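Local coordinates for aminoglycoside N(3)-acetyltransferase, AAC(3)-IVa (Escherichia coli, PDB 6MN3), which catalyses transfer of the acetyl group of acetyl-CoA to the N3 amine of 2-deoxystreptamine aminoglycosides, and so probably confers resistance to antibiotics such as gentamicin and apramycin, at residues E71-P75 with A76-V80; D150-T153 with T154-L157; C192-F195 with A196-D199; W201-K205 with S206-E210. All coordinates share one frame; numbering follows the deposited sequence.

Contact 1: residues E71-P75 with A76-V80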
loop_
_atom_site.group_PDB
_atom_site.type_symbol
_atom_site.label_atom_id
_atom_site.label_comp_id
_atom_site.label_asym_id
_atom_site.label_seq_id
_atom_site.Cartn_x
_atom_site.Cartn_y
_atom_site.Cartn_z
ATOM N N GLU A 71 19.809 -3.743 -7.921
ATOM C CA GLU A 71 20.546 -3.109 -6.844
ATOM C C GLU A 71 20.140 -3.691 -5.496
ATOM O O GLU A 71 18.948 -3.901 -5.246
ATOM C CB GLU A 71 20.298 -1.595 -6.835
ATOM C CG GLU A 71 21.271 -0.799 -5.984
ATOM C CD GLU A 71 21.105 0.696 -6.163
ATOM O OE1 GLU A 71 21.736 1.260 -7.081
ATOM O OE2 GLU A 71 20.338 1.308 -5.390
ATOM N N PRO A 72 21.100 -3.974 -4.619
ATOM C CA PRO A 72 20.747 -4.404 -3.263
ATOM C C PRO A 72 20.071 -3.282 -2.492
ATOM O O PRO A 72 20.280 -2.096 -2.758
ATOM C CB PRO A 72 22.100 -4.773 -2.642
ATOM C CG PRO A 72 23.106 -4.014 -3.446
ATOM C CD PRO A 72 22.556 -3.966 -4.839
ATOM N N PHE A 73 19.245 -3.673 -1.528
ATOM C CA PHE A 73 18.451 -2.733 -0.751
ATOM C C PHE A 73 19.090 -2.494 0.611
ATOM O O PHE A 73 19.540 -3.435 1.272
ATOM C CB PHE A 73 17.023 -3.250 -0.571
ATOM C CG PHE A 73 16.118 -2.296 0.151
ATOM C CD1 PHE A 73 15.928 -2.397 1.519
ATOM C CD2 PHE A 73 15.458 -1.294 -0.540
ATOM C CE1 PHE A 73 15.098 -1.517 2.181
ATOM C CE2 PHE A 73 14.626 -0.411 0.119
ATOM C CZ PHE A 73 14.446 -0.523 1.481
ATOM N N ASP A 74 19.119 -1.229 1.027
ATOM C CA ASP A 74 19.619 -0.845 2.344
ATOM C C ASP A 74 18.566 0.025 3.014
ATOM O O ASP A 74 18.201 1.085 2.465
ATOM C CB ASP A 74 20.956 -0.105 2.248
ATOM C CG ASP A 74 21.369 0.520 3.570
ATOM O OD1 ASP A 74 21.347 -0.188 4.598
ATOM O OD2 ASP A 74 21.714 1.719 3.582
ATOM N N PRO A 75 18.060 -0.356 4.189
ATOM C CA PRO A 75 16.999 0.440 4.830
ATOM C C PRO A 75 17.427 1.847 5.209
ATOM O O PRO A 75 16.557 2.670 5.525
ATOM C CB PRO A 75 16.642 -0.383 6.077
ATOM C CG PRO A 75 17.181 -1.756 5.812
ATOM C CD PRO A 75 18.398 -1.558 4.968
ATOM N N ALA A 76 18.725 2.153 5.184
ATOM C CA ALA A 76 19.216 3.447 5.632
ATOM C C ALA A 76 19.454 4.441 4.504
ATOM O O ALA A 76 19.464 5.650 4.764
ATOM C CB ALA A 76 20.518 3.274 6.424
ATOM N N THR A 77 19.651 3.976 3.269
ATOM C CA THR A 77 19.985 4.886 2.178
ATOM C C THR A 77 19.105 4.667 0.953
ATOM O O THR A 77 18.815 5.621 0.222
ATOM C CB THR A 77 21.459 4.740 1.778
ATOM O OG1 THR A 77 21.696 3.420 1.272
ATOM C CG2 THR A 77 22.375 5.000 2.968
ATOM N N SER A 78 18.685 3.427 0.715
ATOM C CA SER A 78 17.946 3.089 -0.497
ATOM C C SER A 78 16.656 3.898 -0.581
ATOM O O SER A 78 15.788 3.761 0.295
ATOM C CB SER A 78 17.631 1.595 -0.540
ATOM O OG SER A 78 18.797 0.830 -0.798
ATOM N N PRO A 79 16.490 4.742 -1.595
ATOM C CA PRO A 79 15.284 5.568 -1.682
ATOM C C PRO A 79 14.080 4.773 -2.160
ATOM O O PRO A 79 14.199 3.774 -2.875
ATOM C CB PRO A 79 15.663 6.649 -2.704
ATOM C CG PRO A 79 17.145 6.479 -2.956
ATOM C CD PRO A 79 17.442 5.049 -2.672
ATOM N N VAL A 80 12.902 5.238 -1.745
ATOM C CA VAL A 80 11.657 4.661 -2.231
ATOM C C VAL A 80 11.503 4.974 -3.715
ATOM O O VAL A 80 11.929 6.032 -4.198
ATOM C CB VAL A 80 10.465 5.196 -1.417
ATOM C CG1 VAL A 80 9.194 4.456 -1.776
ATOM C CG2 VAL A 80 10.743 5.068 0.066
HETATM O O HOH W 1 18.427 -0.417 -3.287
#
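Asp-74 and Ser-78 clasp each other through two hydrogen bonds that close a loop. The amide N of Asp-74 gives its hydrogen to Ser-78 OG, 2.8 Å away and nearly straight at 160°, while Ser-78 N returns a bond of 3.0 Å to Asp-74 O. Thr-77 N adds a weak bond to the same carbonyl oxygen. A small hydroxyl suits position 78, because chi1 of -72° sets OG beside its own backbone N, within reach of the amide of Asp-74.

Among the side chains, Thr-77 OG1 donates to Asp-74 OD2 at 2.9 Å, and the carboxylate oxygen receives it on its anti lone pair. Ala-76 CB also lies near this oxygen.

Water 1 bridges Ser-78 OG and Pro-72 O, with a weaker bond to Glu-71 OE2. Apolar contact is slight: Phe-73 CD2 meets Ser-78 CB at 3.6 Å, and the ring then packs on Ala-105 and Arg-99. Pro-75, with its restricted phi, fits the corner of the turn.

The buried Ser-78 hydroxyl thus has a backbone N-H and a water as partners, and polar bonds more than apolar packing fix this turn between strand 59-63 and helix 86-91, where Arg-99 binds Ser-78 O.

Contact 2: residues D150-T153 with T154-L157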
loop_
_atom_site.group_PDB
_atom_site.type_symbol
_atom_site.label_atom_id
_atom_site.label_comp_id
_atom_site.label_asym_id
_atom_site.label_seq_id
_atom_site.Cartn_x
_atom_site.Cartn_y
_atom_site.Cartn_z
ATOM N N ASP A 150 -5.730 0.503 -7.713
ATOM C CA ASP A 150 -4.584 -0.089 -8.392
ATOM C C ASP A 150 -3.323 -0.015 -7.543
ATOM O O ASP A 150 -2.370 -0.757 -7.802
ATOM C CB ASP A 150 -4.353 0.598 -9.740
ATOM C CG ASP A 150 -4.085 2.082 -9.603
ATOM O OD1 ASP A 150 -4.515 2.678 -8.593
ATOM O OD2 ASP A 150 -3.442 2.655 -10.507
ATOM N N ALA A 151 -3.297 0.859 -6.539
ATOM C CA ALA A 151 -2.199 0.938 -5.587
ATOM C C ALA A 151 -2.507 0.230 -4.275
ATOM O O ALA A 151 -1.654 0.213 -3.381
ATOM C CB ALA A 151 -1.844 2.402 -5.312
ATOM N N ASN A 152 -3.701 -0.350 -4.136
ATOM C CA ASN A 152 -4.075 -1.077 -2.928
ATOM C C ASN A 152 -3.294 -2.381 -2.832
ATOM O O ASN A 152 -3.771 -3.431 -3.275
ATOM C CB ASN A 152 -5.581 -1.348 -2.909
ATOM C CG ASN A 152 -6.074 -1.824 -1.555
ATOM O OD1 ASN A 152 -5.283 -2.140 -0.667
ATOM N ND2 ASN A 152 -7.393 -1.874 -1.391
ATOM N N THR A 153 -2.097 -2.318 -2.242
ATOM C CA THR A 153 -1.212 -3.477 -2.189
ATOM C C THR A 153 -1.870 -4.665 -1.494
ATOM O O THR A 153 -1.582 -5.820 -1.834
ATOM C CB THR A 153 0.092 -3.088 -1.487
ATOM O OG1 THR A 153 0.786 -2.116 -2.278
ATOM C CG2 THR A 153 0.992 -4.292 -1.288
ATOM N N THR A 154 -2.772 -4.404 -0.541
ATOM C CA THR A 154 -3.442 -5.490 0.171
ATOM C C THR A 154 -4.185 -6.418 -0.785
ATOM O O THR A 154 -4.345 -7.611 -0.494
ATOM C CB THR A 154 -4.392 -4.909 1.224
ATOM O OG1 THR A 154 -3.641 -4.127 2.163
ATOM C CG2 THR A 154 -5.124 -6.014 1.977
ATOM N N LEU A 155 -4.620 -5.904 -1.938
ATOM C CA LEU A 155 -5.265 -6.760 -2.928
ATOM C C LEU A 155 -4.309 -7.819 -3.464
ATOM O O LEU A 155 -4.733 -8.942 -3.758
ATOM C CB LEU A 155 -5.821 -5.912 -4.071
ATOM C CG LEU A 155 -7.113 -5.164 -3.737
ATOM C CD1 LEU A 155 -7.561 -4.297 -4.903
ATOM C CD2 LEU A 155 -8.208 -6.145 -3.340
ATOM N N HIS A 156 -3.022 -7.487 -3.592
ATOM C CA HIS A 156 -2.041 -8.490 -4.001
ATOM C C HIS A 156 -1.935 -9.604 -2.967
ATOM O O HIS A 156 -1.735 -10.772 -3.318
ATOM C CB HIS A 156 -0.679 -7.835 -4.220
ATOM C CG HIS A 156 -0.533 -7.172 -5.552
ATOM N ND1 HIS A 156 -0.565 -7.871 -6.740
ATOM C CD2 HIS A 156 -0.350 -5.872 -5.886
ATOM C CE1 HIS A 156 -0.409 -7.030 -7.747
ATOM N NE2 HIS A 156 -0.277 -5.811 -7.256
ATOM N N LEU A 157 -2.059 -9.257 -1.684
ATOM C CA LEU A 157 -2.091 -10.275 -0.642
ATOM C C LEU A 157 -3.303 -11.183 -0.808
ATOM O O LEU A 157 -3.221 -12.394 -0.572
ATOM C CB LEU A 157 -2.096 -9.609 0.735
ATOM C CG LEU A 157 -2.559 -10.429 1.943
ATOM C CD1 LEU A 157 -1.602 -11.582 2.226
ATOM C CD2 LEU A 157 -2.706 -9.538 3.166
HETATM O O HOH W 2 -2.884 -1.997 0.833
#
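Asn-152 meets Thr-154 and Leu-155 where the chain turns into helix 154-161. Its CB lies 4.1 Å from Leu-155 CD1, an ordinary apolar touch. At the next atom, CG stands anti to the backbone N (chi1 -167°), which carries the amide group back over the start of the helix and across the leucine at about a right angle. The tip then divides. OD1 accepts a long, weak capping bond of 3.4 Å from Thr-154 N and a firmer one from water 2, at 2.8 Å. This water also takes the hydrogen of Thr-154 N at 2.8 Å, so it fills in where the direct cap is poor. ND2 rests near Leu-155 CG, but its polar partner is His-149 ND1. Asparagine suits the place because one amide can accept at the helix start and donate to a histidine.

Backbone bonds carry the chain on into the helix. Leu-155 N bonds to Asn-152 O at 2.9 Å, and Thr-153 O receives weak bonds from His-156 N and Leu-157 N. Thr-153 itself packs on Val-132 and Trp-65. The same turn places His-156, whose ND1 is weakly bonded to Glu-159 and whose ring lies beside Cys-192, a grouping consistent with a Cys-His-Glu triad.

Chemically, the buried amide of Thr-154 is satisfied jointly, by the Asn-152 side chain and by water 2.

Contact 3: residues C192-F195 with A196-D199; sequences CERF and ALAD
Arg-194 and Leu-197 lie side by side, pointing the same way from one side of the turn. A methyl packs over the flat face of the guanidinium: Leu-197 CD1 sits over the centre of the Arg-194 group, 4.0 Å above its plane. Bends at chi2 (-102°) and chi3 (-68°) fold the arginine so that this face meets the methyl while NH2 reaches Ile-240 O. Arginine suits the place because its flat face can take a methyl while its N-H groups serve a carbonyl.

The backbone bonds are of the i to i+3 kind. Ala-196 N reaches Glu-193 O at 3.2 Å, Leu-197 N reaches Arg-194 O at 3.2 Å, and Ala-198 N reaches Phe-195 O at 3.0 Å. Each donor stands well above the carbonyl plane, as fits tight i to i+3 turns. The small side chain of Ala-198 lets its CB approach Phe-195 O and rest on Leu-155.

Aromatic packing comes from Phe-195, whose ring has Cys-192 CB over one face and forms edge-to-face pairs with His-156 and Phe-241.

This is a 3-10 lead-in to helix 197-204. The segment follows zinc ligand Cys-191 by way of Cys-192, whose place beside His-156 and Glu-159 is consistent with a Cys-His-Glu triad, and Glu-193 touches ligand His-243.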
loop_
_atom_site.group_PDB
_atom_site.type_symbol
_atom_site.label_atom_id
_atom_site.label_comp_id
_atom_site.label_asym_id
_atom_site.label_seq_id
_atom_site.Cartn_x
_atom_site.Cartn_y
_atom_site.Cartn_z
ATOM N N CYS A 192 -2.628 -4.086 -12.899
ATOM C CA CYS A 192 -3.331 -3.699 -11.678
ATOM C C CYS A 192 -4.497 -2.751 -11.933
ATOM O O CYS A 192 -5.111 -2.264 -10.976
ATOM C CB CYS A 192 -2.375 -3.075 -10.652
ATOM S SG CYS A 192 -1.031 -4.159 -10.121
ATOM N N GLU A 193 -4.824 -2.477 -13.198
ATOM C CA GLU A 193 -5.930 -1.573 -13.497
ATOM C C GLU A 193 -7.259 -2.153 -13.032
ATOM O O GLU A 193 -8.127 -1.418 -12.547
ATOM C CB GLU A 193 -5.972 -1.275 -14.996
ATOM C CG GLU A 193 -4.963 -0.237 -15.451
ATOM C CD GLU A 193 -4.794 -0.212 -16.956
ATOM O OE1 GLU A 193 -4.067 -1.074 -17.491
ATOM O OE2 GLU A 193 -5.395 0.669 -17.608
ATOM N N ARG A 194 -7.434 -3.469 -13.165
ATOM C CA ARG A 194 -8.674 -4.122 -12.767
ATOM C C ARG A 194 -8.863 -4.164 -11.259
ATOM O O ARG A 194 -9.909 -4.640 -10.801
ATOM C CB ARG A 194 -8.727 -5.540 -13.337
ATOM C CG ARG A 194 -8.666 -5.593 -14.857
ATOM C CD ARG A 194 -10.043 -5.820 -15.455
ATOM N NE ARG A 194 -10.556 -7.153 -15.150
ATOM C CZ ARG A 194 -11.708 -7.632 -15.606
ATOM N NH1 ARG A 194 -12.474 -6.886 -16.392
ATOM N NH2 ARG A 194 -12.097 -8.855 -15.276
ATOM N N PHE A 195 -7.887 -3.692 -10.478
ATOM C CA PHE A 195 -8.095 -3.534 -9.044
ATOM C C PHE A 195 -9.208 -2.541 -8.740
ATOM O O PHE A 195 -9.785 -2.587 -7.648
ATOM C CB PHE A 195 -6.804 -3.077 -8.360
ATOM C CG PHE A 195 -5.829 -4.188 -8.087
ATOM C CD1 PHE A 195 -6.076 -5.477 -8.531
ATOM C CD2 PHE A 195 -4.662 -3.939 -7.382
ATOM C CE1 PHE A 195 -5.175 -6.498 -8.279
ATOM C CE2 PHE A 195 -3.758 -4.954 -7.124
ATOM C CZ PHE A 195 -4.015 -6.235 -7.574
ATOM N N ALA A 196 -9.524 -1.649 -9.684
ATOM C CA ALA A 196 -10.585 -0.670 -9.479
ATOM C C ALA A 196 -11.954 -1.318 -9.324
ATOM O O ALA A 196 -12.893 -0.651 -8.875
ATOM C CB ALA A 196 -10.605 0.329 -10.637
ATOM N N LEU A 197 -12.095 -2.595 -9.695
ATOM C CA LEU A 197 -13.347 -3.303 -9.447
ATOM C C LEU A 197 -13.669 -3.359 -7.959
ATOM O O LEU A 197 -14.843 -3.308 -7.573
ATOM C CB LEU A 197 -13.275 -4.719 -10.018
ATOM C CG LEU A 197 -13.133 -4.873 -11.532
ATOM C CD1 LEU A 197 -12.934 -6.336 -11.893
ATOM C CD2 LEU A 197 -14.343 -4.297 -12.245
ATOM N N ALA A 198 -12.643 -3.461 -7.112
ATOM C CA ALA A 198 -12.860 -3.513 -5.672
ATOM C C ALA A 198 -13.552 -2.264 -5.147
ATOM O O ALA A 198 -14.206 -2.327 -4.101
ATOM C CB ALA A 198 -11.529 -3.720 -4.948
ATOM N N ASP A 199 -13.425 -1.136 -5.850
ATOM C CA ASP A 199 -14.084 0.089 -5.410
ATOM C C ASP A 199 -15.592 -0.104 -5.321
ATOM O O ASP A 199 -16.213 0.223 -4.303
ATOM C CB ASP A 199 -13.737 1.239 -6.357
ATOM C CG ASP A 199 -14.004 2.595 -5.742
ATOM O OD1 ASP A 199 -13.228 3.007 -4.858
ATOM O OD2 ASP A 199 -14.991 3.248 -6.141
#

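Contact 4: residues W201-K205 with S206-E210; sequences WLKEK and SLQKE
A Schellman motif ends helix 197-204 and turns the chain into strand 208-213. Its two defining bonds run from Leu-207 N to Leu-202 O, 2.9 Å and 159°, and from Ser-206 N to Lys-203 O, 3.0 Å. Ser-206 is the C-prime residue and has the positive phi (60°) that reverses the chain. Water 4 bridges Ser-206 OG and Glu-204 O, donating to this carbonyl of the last turn.

Beyond the turn, Leu-207 comes back toward the helix: its CB lies 4.2 Å from Leu-202 CD2, and its CG lies 3.6 Å from Lys-205 CB. The aliphatic part of Lys-205 runs alongside this leucine, while its amine leads away from the turn.

A charged cluster links the helix to the strand. Lys-203 crosses Glu-210 at about a right angle; its chain, bent at chi3 (44°), lays CD 3.2 Å from Glu-210 OE2 and lets NZ form a weak salt bridge of 3.3 Å to that oxygen. Water 3 joins NZ to Glu-210 OE1. Gln-208 NE2 donates to Glu-210 OE2 at 2.6 Å; the oxygen lies nearly in the amide plane and accepts on its anti lone pair. The glutamine's length suits it to span these groups, since Gln-208 OE1 accepts from His-149 NE2 and its NE2 also donates to Asp-199 OD1.

Leu-202 and Gln-208 pack on Ile-221 of the adjoining strand 216-222, while Leu-202 and Leu-207 meet Thr-229 of helix 223-236.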
loop_
_atom_site.group_PDB
_atom_site.type_symbol
_atom_site.label_atom_id
_atom_site.label_comp_id
_atom_site.label_asym_id
_atom_site.label_seq_id
_atom_site.Cartn_x
_atom_site.Cartn_y
_atom_site.Cartn_z
ATOM N N TRP A 201 -17.173 -3.062 -5.324
ATOM C CA TRP A 201 -17.420 -4.148 -4.378
ATOM C C TRP A 201 -17.505 -3.622 -2.951
ATOM O O TRP A 201 -18.432 -3.960 -2.207
ATOM C CB TRP A 201 -16.316 -5.203 -4.481
ATOM C CG TRP A 201 -16.174 -5.841 -5.824
ATOM C CD1 TRP A 201 -17.097 -5.863 -6.830
ATOM C CD2 TRP A 201 -15.034 -6.559 -6.309
ATOM N NE1 TRP A 201 -16.600 -6.549 -7.911
ATOM C CE2 TRP A 201 -15.335 -6.988 -7.616
ATOM C CE3 TRP A 201 -13.787 -6.880 -5.763
ATOM C CZ2 TRP A 201 -14.435 -7.719 -8.387
ATOM C CZ3 TRP A 201 -12.895 -7.607 -6.531
ATOM C CH2 TRP A 201 -13.223 -8.017 -7.828
ATOM N N LEU A 202 -16.546 -2.781 -2.558
ATOM C CA LEU A 202 -16.450 -2.331 -1.175
ATOM C C LEU A 202 -17.461 -1.235 -0.864
ATOM O O LEU A 202 -18.132 -1.276 0.172
ATOM C CB LEU A 202 -15.029 -1.848 -0.883
ATOM C CG LEU A 202 -13.943 -2.923 -0.957
ATOM C CD1 LEU A 202 -12.579 -2.303 -1.224
ATOM C CD2 LEU A 202 -13.923 -3.756 0.315
ATOM N N LYS A 203 -17.579 -0.240 -1.745
ATOM C CA LYS A 203 -18.472 0.882 -1.471
ATOM C C LYS A 203 -19.927 0.431 -1.406
ATOM O O LYS A 203 -20.702 0.935 -0.585
ATOM C CB LYS A 203 -18.287 1.969 -2.529
ATOM C CG LYS A 203 -19.392 3.014 -2.559
ATOM C CD LYS A 203 -18.981 4.223 -3.382
ATOM C CE LYS A 203 -18.310 3.806 -4.684
ATOM N NZ LYS A 203 -17.758 4.976 -5.423
ATOM N N GLU A 204 -20.315 -0.524 -2.254
ATOM C CA GLU A 204 -21.703 -0.977 -2.252
ATOM C C GLU A 204 -22.032 -1.744 -0.977
ATOM O O GLU A 204 -23.150 -1.645 -0.460
ATOM C CB GLU A 204 -21.986 -1.832 -3.488
ATOM C CG GLU A 204 -22.015 -1.053 -4.796
ATOM C CD GLU A 204 -22.835 0.219 -4.706
ATOM O OE1 GLU A 204 -24.026 0.138 -4.337
ATOM O OE2 GLU A 204 -22.289 1.304 -5.002
ATOM N N LYS A 205 -21.076 -2.509 -0.454
ATOM C CA LYS A 205 -21.256 -3.198 0.820
ATOM C C LYS A 205 -21.089 -2.268 2.017
ATOM O O LYS A 205 -21.086 -2.747 3.158
ATOM C CB LYS A 205 -20.275 -4.367 0.935
ATOM C CG LYS A 205 -20.691 -5.629 0.194
ATOM C CD LYS A 205 -19.551 -6.638 0.158
ATOM C CE LYS A 205 -19.995 -7.976 -0.415
ATOM N NZ LYS A 205 -20.657 -8.828 0.612
ATOM N N SER A 206 -20.947 -0.961 1.776
ATOM C CA SER A 206 -20.742 0.041 2.825
ATOM C C SER A 206 -19.475 -0.232 3.630
ATOM O O SER A 206 -19.407 0.077 4.822
ATOM C CB SER A 206 -21.957 0.138 3.753
ATOM O OG SER A 206 -23.135 0.421 3.020
ATOM N N LEU A 207 -18.461 -0.805 2.985
ATOM C CA LEU A 207 -17.196 -1.124 3.629
ATOM C C LEU A 207 -16.101 -0.113 3.324
ATOM O O LEU A 207 -14.989 -0.247 3.844
ATOM C CB LEU A 207 -16.727 -2.519 3.212
ATOM C CG LEU A 207 -17.716 -3.665 3.415
ATOM C CD1 LEU A 207 -17.131 -4.970 2.895
ATOM C CD2 LEU A 207 -18.098 -3.783 4.881
ATOM N N GLN A 208 -16.379 0.886 2.493
ATOM C CA GLN A 208 -15.392 1.886 2.109
ATOM C C GLN A 208 -15.905 3.260 2.511
ATOM O O GLN A 208 -16.974 3.686 2.061
ATOM C CB GLN A 208 -15.109 1.828 0.607
ATOM C CG GLN A 208 -14.246 2.963 0.089
ATOM C CD GLN A 208 -13.878 2.794 -1.373
ATOM O OE1 GLN A 208 -12.938 2.074 -1.708
ATOM N NE2 GLN A 208 -14.618 3.462 -2.253
ATOM N N LYS A 209 -15.152 3.939 3.371
ATOM C CA LYS A 209 -15.442 5.317 3.734
ATOM C C LYS A 209 -14.746 6.255 2.758
ATOM O O LYS A 209 -13.598 6.025 2.366
ATOM C CB LYS A 209 -14.988 5.606 5.164
ATOM C CG LYS A 209 -16.058 5.336 6.207
ATOM C CD LYS A 209 -15.495 4.602 7.407
ATOM C CE LYS A 209 -16.598 4.245 8.391
ATOM N NZ LYS A 209 -16.074 3.512 9.576
ATOM N N GLU A 210 -15.449 7.306 2.357
ATOM C CA GLU A 210 -14.943 8.238 1.362
ATOM C C GLU A 210 -15.093 9.661 1.871
ATOM O O GLU A 210 -16.064 9.987 2.561
ATOM C CB GLU A 210 -15.677 8.085 0.025
ATOM C CG GLU A 210 -15.567 6.703 -0.590
ATOM C CD GLU A 210 -16.321 6.589 -1.898
ATOM O OE1 GLU A 210 -17.060 7.535 -2.245
ATOM O OE2 GLU A 210 -16.173 5.555 -2.582
HETATM O O HOH W 3 -18.839 7.585 -4.707
HETATM O O HOH W 4 -24.385 -2.006 1.984
#

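In the fold
The four contacts follow one another along the chain. Contact 1 stands apart, in the loop between strand 59-63 and helix 86-91, its centre about 30 Å from that of contact 3 and about 36 Å from that of contact 4, across the chain's centre from both. Contacts 2 and 3 have centres about 9 Å apart and touch: His-156 NE2 approaches Cys-192 SG at 3.4 Å, so the start of helix 154-161 and the turn leading to helix 197-204 bring these two together, as in a possible Cys-His-Glu triad. Contacts 3 and 4 share helix 197-204 and meet where Gln-208 NE2 probably bonds to Asp-199 OD1. Contact 4 then leads into strand 208-213, an outermost strand of the mixed sheet.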